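Local atomic coordinates of probable protein phosphatase 2C 50 (Oryza sativa subsp. japonica, PDB entry 5ZCG), a protein that probably removes phosphate from phosphoserine and phosphothreonine residues of proteins, as a magnesium-dependent phosphatase of the PP2C family. Residues 53-58 with 149-154; 175-180 with 231-236. The protein carries 5 engineered substitutions. One frame throughout, in Å; residues are numbered along the deposited sequence.

How the contacts relate
Contact 1 (53-58 with 149-154) is largely buried and joins two neighbouring strands of one antiparallel sheet through direct backbone hydrogen bonds. Contact 2 (175-180 with 231-236) is only partly buried and spans the interior between the two sheets of the PP2C beta-sandwich: 175-180 runs out of the edge strand of the second sheet, while 231-236 belongs to the same sheet as contact 1. No direct hydrogen bond crosses contact 2; side-chain packing and two bridging waters, one weakly bound to E231, join the segments instead, whereas the one water of contact 1 links P53 and S153 at one end. The centres lie 14 Å apart, and S154 packs on P236 where the two contacts meet.

Contact 1 (53-58 with 149-154); sequences PAHLFG and ALVCSS
The F57 ring meets V151 at its rim, with V151 CG2 near the ring plane and 3.8 Å from F57 CD2, so this methyl abuts the edge. The two side chains approach obliquely. CG of F57 stands anti to the carbonyl carbon (chi1 -56°), and V151 CG2, likewise anti to its own carbonyl carbon, is the branch that reaches the ring. W4 packs edge-to-face with F57, and I316 and V318 of the facing sheet touch it. V151 O approaches the H55 imidazole obliquely, nearest CD2 at 3.6 Å, while H55 ND1 is hydrogen-bonded to the backbone N of R25. H55, F57, A149 and V151 share one sheet face. On the other, A54 CB lies 3.9 Å from L150 CG, and L56 CD1 reaches back to L150 CB; H77, L80 and L84 of helix 67-91 cover these leucines.

Beneath the side chains the strands are antiparallel. H55 and V151 form a hydrogen-bonded pair, with H55 N to V151 O at 2.9 Å and V151 N to H55 O at 2.8 Å, both nearly straight. F57 and A149 form the next such pair, the F57 N donor tilted 23° from the A149 carbonyl plane. Between them, L56 faces L150 as a non-hydrogen-bonded pair, where L150 CA makes a CA-H...O contact of 3.4 Å with H55 O. Toward P53 the pairing gives way to water 1, which donates to P53 O and is hydrogen-bonded to S153 OG.

Four direct bonds therefore satisfy the amides and carbonyls of the inner pairs, while apolar side chains pack on the A54, L56 and L150 face and, with H55 beside them, on the F57 and V151 face: the chemistry of a sandwich strand pair buried between helix and opposing sheet, with a bridging water at the P53 end.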
loop_
_atom_site.group_PDB
_atom_site.type_symbol
_atom_site.label_atom_id
_atom_site.label_comp_id
_atom_site.label_asym_id
_atom_site.label_seq_id
_atom_site.Cartn_x
_atom_site.Cartn_y
_atom_site.Cartn_z
ATOM N N PRO A 53 -5.184 -27.215 -14.163
ATOM C CA PRO A 53 -5.096 -26.687 -12.796
ATOM C C PRO A 53 -4.004 -25.632 -12.658
ATOM O O PRO A 53 -2.964 -25.689 -13.322
ATOM C CB PRO A 53 -4.777 -27.929 -11.952
ATOM C CG PRO A 53 -5.049 -29.104 -12.845
ATOM C CD PRO A 53 -4.782 -28.627 -14.234
ATOM N N ALA A 54 -4.257 -24.652 -11.790
ATOM C CA ALA A 54 -3.288 -23.597 -11.525
ATOM C C ALA A 54 -3.243 -23.287 -10.035
ATOM O O ALA A 54 -4.240 -23.436 -9.322
ATOM C CB ALA A 54 -3.610 -22.314 -12.302
ATOM N N HIS A 55 -2.076 -22.828 -9.581
ATOM C CA HIS A 55 -1.834 -22.434 -8.201
ATOM C C HIS A 55 -1.530 -20.945 -8.151
ATOM O O HIS A 55 -0.999 -20.374 -9.105
ATOM C CB HIS A 55 -0.667 -23.217 -7.599
ATOM C CG HIS A 55 -0.418 -24.529 -8.267
ATOM N ND1 HIS A 55 -1.308 -25.579 -8.196
ATOM C CD2 HIS A 55 0.615 -24.959 -9.028
ATOM C CE1 HIS A 55 -0.834 -26.601 -8.884
ATOM N NE2 HIS A 55 0.332 -26.251 -9.398
ATOM N N LEU A 56 -1.855 -20.310 -7.034
ATOM C CA LEU A 56 -1.638 -18.876 -6.897
ATOM C C LEU A 56 -0.672 -18.600 -5.753
ATOM O O LEU A 56 -0.822 -19.157 -4.661
ATOM C CB LEU A 56 -2.958 -18.130 -6.678
ATOM C CG LEU A 56 -2.848 -16.619 -6.918
ATOM C CD1 LEU A 56 -2.646 -16.322 -8.393
ATOM C CD2 LEU A 56 -4.062 -15.888 -6.402
ATOM N N PHE A 57 0.329 -17.763 -6.012
ATOM C CA PHE A 57 1.240 -17.279 -4.984
ATOM C C PHE A 57 1.166 -15.763 -4.946
ATOM O O PHE A 57 1.035 -15.114 -5.985
ATOM C CB PHE A 57 2.682 -17.741 -5.243
ATOM C CG PHE A 57 2.816 -19.228 -5.359
ATOM C CD1 PHE A 57 2.984 -20.010 -4.229
ATOM C CD2 PHE A 57 2.754 -19.848 -6.597
ATOM C CE1 PHE A 57 3.099 -21.384 -4.330
ATOM C CE2 PHE A 57 2.870 -21.220 -6.705
ATOM C CZ PHE A 57 3.041 -21.990 -5.574
ATOM N N GLY A 58 1.219 -15.200 -3.751
ATOM C CA GLY A 58 1.092 -13.763 -3.639
ATOM C C GLY A 58 1.813 -13.187 -2.443
ATOM O O GLY A 58 1.842 -13.797 -1.372
ATOM N N ALA A 149 1.413 -14.391 -8.676
ATOM C CA ALA A 149 1.862 -15.261 -9.749
ATOM C C ALA A 149 0.927 -16.458 -9.803
ATOM O O ALA A 149 0.828 -17.227 -8.840
ATOM C CB ALA A 149 3.308 -15.711 -9.532
ATOM N N LEU A 150 0.219 -16.586 -10.914
ATOM C CA LEU A 150 -0.500 -17.797 -11.252
ATOM C C LEU A 150 0.477 -18.737 -11.938
ATOM O O LEU A 150 1.139 -18.356 -12.907
ATOM C CB LEU A 150 -1.687 -17.468 -12.160
ATOM C CG LEU A 150 -2.528 -18.605 -12.736
ATOM C CD1 LEU A 150 -3.960 -18.120 -12.900
ATOM C CD2 LEU A 150 -1.964 -19.080 -14.065
ATOM N N VAL A 151 0.590 -19.951 -11.421
ATOM C CA VAL A 151 1.519 -20.942 -11.935
ATOM C C VAL A 151 0.709 -22.133 -12.419
ATOM O O VAL A 151 -0.135 -22.659 -11.685
ATOM C CB VAL A 151 2.543 -21.376 -10.869
ATOM C CG1 VAL A 151 3.453 -22.449 -11.430
ATOM C CG2 VAL A 151 3.340 -20.168 -10.364
ATOM N N CYS A 152 0.950 -22.542 -13.656
ATOM C CA CYS A 152 0.444 -23.804 -14.175
ATOM C C CYS A 152 1.599 -24.512 -14.864
ATOM O O CYS A 152 2.739 -24.038 -14.845
ATOM C CB CYS A 152 -0.753 -23.588 -15.115
ATOM S SG CYS A 152 -0.367 -22.767 -16.672
ATOM N N SER A 153 1.309 -25.665 -15.465
ATOM C CA SER A 153 2.385 -26.487 -16.011
ATOM C C SER A 153 3.126 -25.770 -17.132
ATOM O O SER A 153 4.344 -25.918 -17.273
ATOM C CB SER A 153 1.820 -27.815 -16.513
ATOM O OG SER A 153 0.965 -28.378 -15.538
ATOM N N SER A 154 2.409 -24.985 -17.936
ATOM C CA SER A 154 2.975 -24.404 -19.145
ATOM C C SER A 154 3.292 -22.918 -19.043
ATOM O O SER A 154 4.092 -22.429 -19.845
ATOM C CB SER A 154 2.034 -24.632 -20.337
ATOM O OG SER A 154 0.836 -23.896 -20.178
HETATM O O HOH W 1 -0.996 -27.071 -14.393
#

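Contact 2 (175-180 with 231-236); sequences VALSID and EVMVVP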
loop_
_atom_site.group_PDB
_atom_site.type_symbol
_atom_site.label_atom_id
_atom_site.label_comp_id
_atom_site.label_asym_id
_atom_site.label_seq_id
_atom_site.Cartn_x
_atom_site.Cartn_y
_atom_site.Cartn_z
ATOM N N VAL A 175 15.333 -12.518 -14.568
ATOM C CA VAL A 175 14.371 -11.932 -15.493
ATOM C C VAL A 175 13.291 -11.255 -14.659
ATOM O O VAL A 175 12.582 -11.922 -13.897
ATOM C CB VAL A 175 13.750 -12.988 -16.425
ATOM C CG1 VAL A 175 12.710 -12.349 -17.332
ATOM C CG2 VAL A 175 14.830 -13.684 -17.243
ATOM N N ALA A 176 13.179 -9.937 -14.781
ATOM C CA ALA A 176 12.172 -9.198 -14.032
ATOM C C ALA A 176 10.797 -9.437 -14.647
ATOM O O ALA A 176 10.580 -9.150 -15.830
ATOM C CB ALA A 176 12.508 -7.710 -14.015
ATOM N N LEU A 177 9.869 -9.964 -13.848
ATOM C CA LEU A 177 8.505 -10.216 -14.294
ATOM C C LEU A 177 7.542 -9.125 -13.854
ATOM O O LEU A 177 6.336 -9.230 -14.109
ATOM C CB LEU A 177 8.025 -11.579 -13.782
ATOM C CG LEU A 177 8.751 -12.798 -14.358
ATOM C CD1 LEU A 177 8.028 -14.086 -13.994
ATOM C CD2 LEU A 177 8.904 -12.680 -15.868
ATOM N N SER A 178 8.050 -8.079 -13.212
ATOM C CA SER A 178 7.239 -6.970 -12.744
ATOM C C SER A 178 8.142 -5.755 -12.616
ATOM O O SER A 178 9.302 -5.880 -12.208
ATOM C CB SER A 178 6.577 -7.292 -11.399
ATOM O OG SER A 178 7.532 -7.330 -10.346
ATOM N N ILE A 179 7.613 -4.589 -12.970
ATOM C CA ILE A 179 8.335 -3.329 -12.848
ATOM C C ILE A 179 7.704 -2.547 -11.707
ATOM O O ILE A 179 6.494 -2.285 -11.719
ATOM C CB ILE A 179 8.308 -2.529 -14.159
ATOM C CG1 ILE A 179 8.818 -3.390 -15.316
ATOM C CG2 ILE A 179 9.159 -1.279 -14.033
ATOM C CD1 ILE A 179 7.776 -3.663 -16.375
ATOM N N ASP A 180 8.529 -2.164 -10.733
ATOM C CA ASP A 180 8.049 -1.459 -9.551
ATOM C C ASP A 180 7.273 -0.211 -9.941
ATOM O O ASP A 180 7.689 0.550 -10.817
ATOM C CB ASP A 180 9.225 -1.070 -8.650
ATOM C CG ASP A 180 9.980 -2.273 -8.116
ATOM O OD1 ASP A 180 9.660 -3.413 -8.520
ATOM O OD2 ASP A 180 10.900 -2.074 -7.292
ATOM N N GLU A 231 -0.095 -4.344 -13.533
ATOM C CA GLU A 231 0.603 -4.632 -14.775
ATOM C C GLU A 231 0.782 -6.141 -14.869
ATOM O O GLU A 231 1.209 -6.784 -13.900
ATOM C CB GLU A 231 1.953 -3.916 -14.840
ATOM C CG GLU A 231 1.896 -2.582 -15.573
ATOM C CD GLU A 231 3.187 -1.786 -15.458
ATOM O OE1 GLU A 231 4.242 -2.286 -15.905
ATOM O OE2 GLU A 231 3.142 -0.659 -14.918
ATOM N N VAL A 232 0.426 -6.703 -16.020
ATOM C CA VAL A 232 0.331 -8.145 -16.206
ATOM C C VAL A 232 1.380 -8.607 -17.210
ATOM O O VAL A 232 1.621 -7.951 -18.230
ATOM C CB VAL A 232 -1.089 -8.537 -16.659
ATOM C CG1 VAL A 232 -1.236 -10.055 -16.782
ATOM C CG2 VAL A 232 -2.123 -7.965 -15.689
ATOM N N MET A 233 2.002 -9.745 -16.915
ATOM C CA MET A 233 2.965 -10.380 -17.802
ATOM C C MET A 233 2.624 -11.858 -17.924
ATOM O O MET A 233 2.369 -12.524 -16.915
ATOM C CB MET A 233 4.396 -10.198 -17.283
ATOM C CG MET A 233 5.458 -10.158 -18.372
ATOM S SD MET A 233 7.082 -9.685 -17.732
ATOM C CE MET A 233 6.750 -8.037 -17.119
ATOM N N VAL A 234 2.579 -12.361 -19.156
ATOM C CA VAL A 234 2.350 -13.775 -19.437
ATOM C C VAL A 234 3.658 -14.373 -19.939
ATOM O O VAL A 234 4.190 -13.934 -20.966
ATOM C CB VAL A 234 1.225 -13.978 -20.465
ATOM C CG1 VAL A 234 0.961 -15.464 -20.669
ATOM C CG2 VAL A 234 -0.039 -13.261 -20.024
ATOM N N VAL A 235 4.194 -15.352 -19.217
ATOM C CA VAL A 235 5.495 -15.908 -19.574
ATOM C C VAL A 235 5.384 -17.424 -19.696
ATOM O O VAL A 235 5.137 -18.126 -18.702
ATOM C CB VAL A 235 6.590 -15.475 -18.575
ATOM C CG1 VAL A 235 6.143 -15.651 -17.140
ATOM C CG2 VAL A 235 7.885 -16.236 -18.823
ATOM N N PRO A 236 5.514 -17.968 -20.901
ATOM C CA PRO A 236 5.536 -19.426 -21.042
ATOM C C PRO A 236 6.760 -20.005 -20.350
ATOM O O PRO A 236 7.856 -19.442 -20.404
ATOM C CB PRO A 236 5.582 -19.641 -22.561
ATOM C CG PRO A 236 6.016 -18.325 -23.137
ATOM C CD PRO A 236 5.513 -17.275 -22.199
HETATM O O HOH W 2 3.842 -7.558 -14.222
HETATM O O HOH W 3 4.738 -4.167 -13.195
#
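A176 O approaches M233 SD at 4.0 Å, where the edge strand 173-176 ends. L177 follows with the main packing: its CD2 lies 4.0 Å from M233 SD and its CD1 the same distance from V235 CG1, so the two branches of one leucine divide between two residues of 231-236, each crossed at about a right angle. M233 runs out with CG anti to the backbone N (chi1 -150°) and then bends at chi3, -62°, which brings CE to 3.3 Å from L177 O. That carbonyl also accepts a hydrogen bond from water 2, which donates in turn to E231 O. At I179, CD1 packs against E231 OE1, and I179 N donates to water 3, whose onward bond to E231 OE1 is weak. The other carboxylate oxygen, OE2, forms a salt bridge with R185 and a hydrogen bond with H181.

The contact bridges the two sheets of the PP2C sandwich. Strand 165-170 flanks 175-180, with I166 and L168 against L177; strand 155-161 pairs with 231-236 and adds V158 to the same leucine, while V232 points away from 175-180, and both V232 and V234 pack on helix 99-118.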